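Putative O-acetylhomoserine (Thiol)-lyase (Campylobacter jejuni, PDB 4OC9) probably uses pyridoxal 5'-phosphate to make homocysteine or methionine from O-acetylhomoserine and sulfide or methanethiol. Local coordinates at residues D[92-97]-D[256-261]. Numbering follows the deposited sequence.
Sequences LINLAS and PIFSIR
Asn94 reaches between Phe258 and Arg261, joining the end region of helix 84-93 to the first turn of helix 257-270 in the large, cofactor-binding domain of a fold-type I (aspartate aminotransferase-like) enzyme of the trans-sulfuration family. With CG anti to the backbone N (chi1 -162°), its amide extends to the second helix, where ND2 donates to Phe258 O at 2.9 Å, a bent bond of 138°. The same ND2 sits 3.2 Å above the centre of one face of the Phe258 ring, the amide plane standing steeply to it. Arg261 runs back past the amide in the opposite direction, its guanidinium tilted only slightly from the amide plane. A bend at chi3 (89°) turns it so that NH2 donates a nearly straight hydrogen bond to Asn94 O (3.0 Å), which lies in the guanidinium plane, while the donor stands well above the carbonyl plane. Leu95 approaches the Phe258 ring at its edge, CD2 lying 3.9 Å from CE2 of Phe258. Leu95 also rests on Val177 and Ile179 of the central sheet, and Phe123 of the second subunit packs on Ile93. Trp266, farther along helix 257-270, packs on Arg261 and hydrogen-bonds through NE1 to Asn94 OD1, the same oxygen that Arg261 NE approaches at 3.0 Å.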
# COMPACT_ATOMS: atom_id res chain seq x y z
N LEU D 92 -13.40 12.92 -23.97
CA LEU D 92 -14.16 13.97 -24.62
C LEU D 92 -13.31 15.21 -24.97
O LEU D 92 -13.29 15.68 -26.12
CB LEU D 92 -15.36 14.34 -23.74
CG LEU D 92 -16.38 13.19 -23.59
CD1 LEU D 92 -17.41 13.46 -22.51
CD2 LEU D 92 -17.06 12.88 -24.92
N ILE D 93 -12.59 15.74 -23.98
CA ILE D 93 -11.75 16.94 -24.22
C ILE D 93 -10.60 16.66 -25.16
O ILE D 93 -10.07 17.59 -25.73
CB ILE D 93 -11.22 17.61 -22.95
CG1 ILE D 93 -10.28 16.64 -22.20
CG2 ILE D 93 -12.38 18.09 -22.09
CD1 ILE D 93 -9.72 17.19 -20.90
N ASN D 94 -10.23 15.40 -25.35
CA ASN D 94 -9.12 15.13 -26.25
C ASN D 94 -9.63 15.25 -27.68
O ASN D 94 -8.85 15.26 -28.63
CB ASN D 94 -8.59 13.71 -26.07
CG ASN D 94 -7.20 13.54 -26.65
OD1 ASN D 94 -6.39 14.48 -26.64
ND2 ASN D 94 -6.87 12.33 -27.04
N LEU D 95 -10.95 15.29 -27.81
CA LEU D 95 -11.64 15.39 -29.10
C LEU D 95 -12.38 16.71 -29.34
O LEU D 95 -12.39 17.20 -30.46
CB LEU D 95 -12.66 14.26 -29.21
CG LEU D 95 -12.09 12.84 -29.18
CD1 LEU D 95 -13.20 11.81 -29.09
CD2 LEU D 95 -11.19 12.60 -30.38
N ALA D 96 -12.97 17.27 -28.29
CA ALA D 96 -13.71 18.52 -28.41
C ALA D 96 -13.13 19.63 -27.54
O ALA D 96 -12.62 19.39 -26.44
CB ALA D 96 -15.15 18.30 -28.02
N SER D 97 -13.21 20.85 -28.06
CA SER D 97 -12.73 22.04 -27.38
C SER D 97 -13.84 23.09 -27.46
O SER D 97 -14.88 22.85 -28.08
CB SER D 97 -11.41 22.53 -27.97
OG SER D 97 -11.55 22.80 -29.35
N PRO D 256 0.40 6.06 -31.44
CA PRO D 256 -1.03 6.27 -31.23
C PRO D 256 -1.17 7.70 -30.74
O PRO D 256 -1.02 7.96 -29.54
CB PRO D 256 -1.39 5.24 -30.16
CG PRO D 256 -0.10 4.92 -29.48
CD PRO D 256 0.96 5.05 -30.53
N ILE D 257 -1.47 8.61 -31.65
CA ILE D 257 -1.57 10.03 -31.31
C ILE D 257 -2.67 10.41 -30.33
O ILE D 257 -2.54 11.40 -29.62
CB ILE D 257 -1.59 10.93 -32.56
CG1 ILE D 257 -2.90 10.81 -33.33
CG2 ILE D 257 -0.38 10.61 -33.44
CD1 ILE D 257 -2.96 11.73 -34.54
N PHE D 258 -3.75 9.64 -30.29
CA PHE D 258 -4.85 9.94 -29.36
C PHE D 258 -4.31 9.77 -27.93
O PHE D 258 -4.46 10.67 -27.09
CB PHE D 258 -6.05 9.02 -29.60
CG PHE D 258 -7.17 9.22 -28.62
CD1 PHE D 258 -7.17 8.56 -27.38
CD2 PHE D 258 -8.26 10.00 -28.94
CE1 PHE D 258 -8.22 8.71 -26.48
CE2 PHE D 258 -9.32 10.16 -28.04
CZ PHE D 258 -9.29 9.51 -26.81
N SER D 259 -3.66 8.63 -27.69
CA SER D 259 -3.09 8.34 -26.38
C SER D 259 -1.94 9.31 -26.06
O SER D 259 -1.80 9.75 -24.91
CB SER D 259 -2.62 6.88 -26.31
OG SER D 259 -3.73 6.00 -26.45
N ILE D 260 -1.13 9.63 -27.06
CA ILE D 260 -0.02 10.55 -26.85
C ILE D 260 -0.53 11.89 -26.37
O ILE D 260 0.03 12.46 -25.44
CB ILE D 260 0.81 10.77 -28.13
CG1 ILE D 260 1.60 9.50 -28.49
CG2 ILE D 260 1.80 11.90 -27.96
CD1 ILE D 260 2.58 8.98 -27.44
N ARG D 261 -1.61 12.38 -26.96
CA ARG D 261 -2.10 13.67 -26.53
C ARG D 261 -2.61 13.57 -25.09
O ARG D 261 -2.40 14.45 -24.29
CB ARG D 261 -3.12 14.29 -27.52
CG ARG D 261 -3.29 15.77 -27.19
CD ARG D 261 -3.89 16.69 -28.28
NE ARG D 261 -5.32 16.81 -28.29
CZ ARG D 261 -6.03 17.86 -27.90
NH1 ARG D 261 -5.50 19.03 -27.52
NH2 ARG D 261 -7.34 17.77 -27.97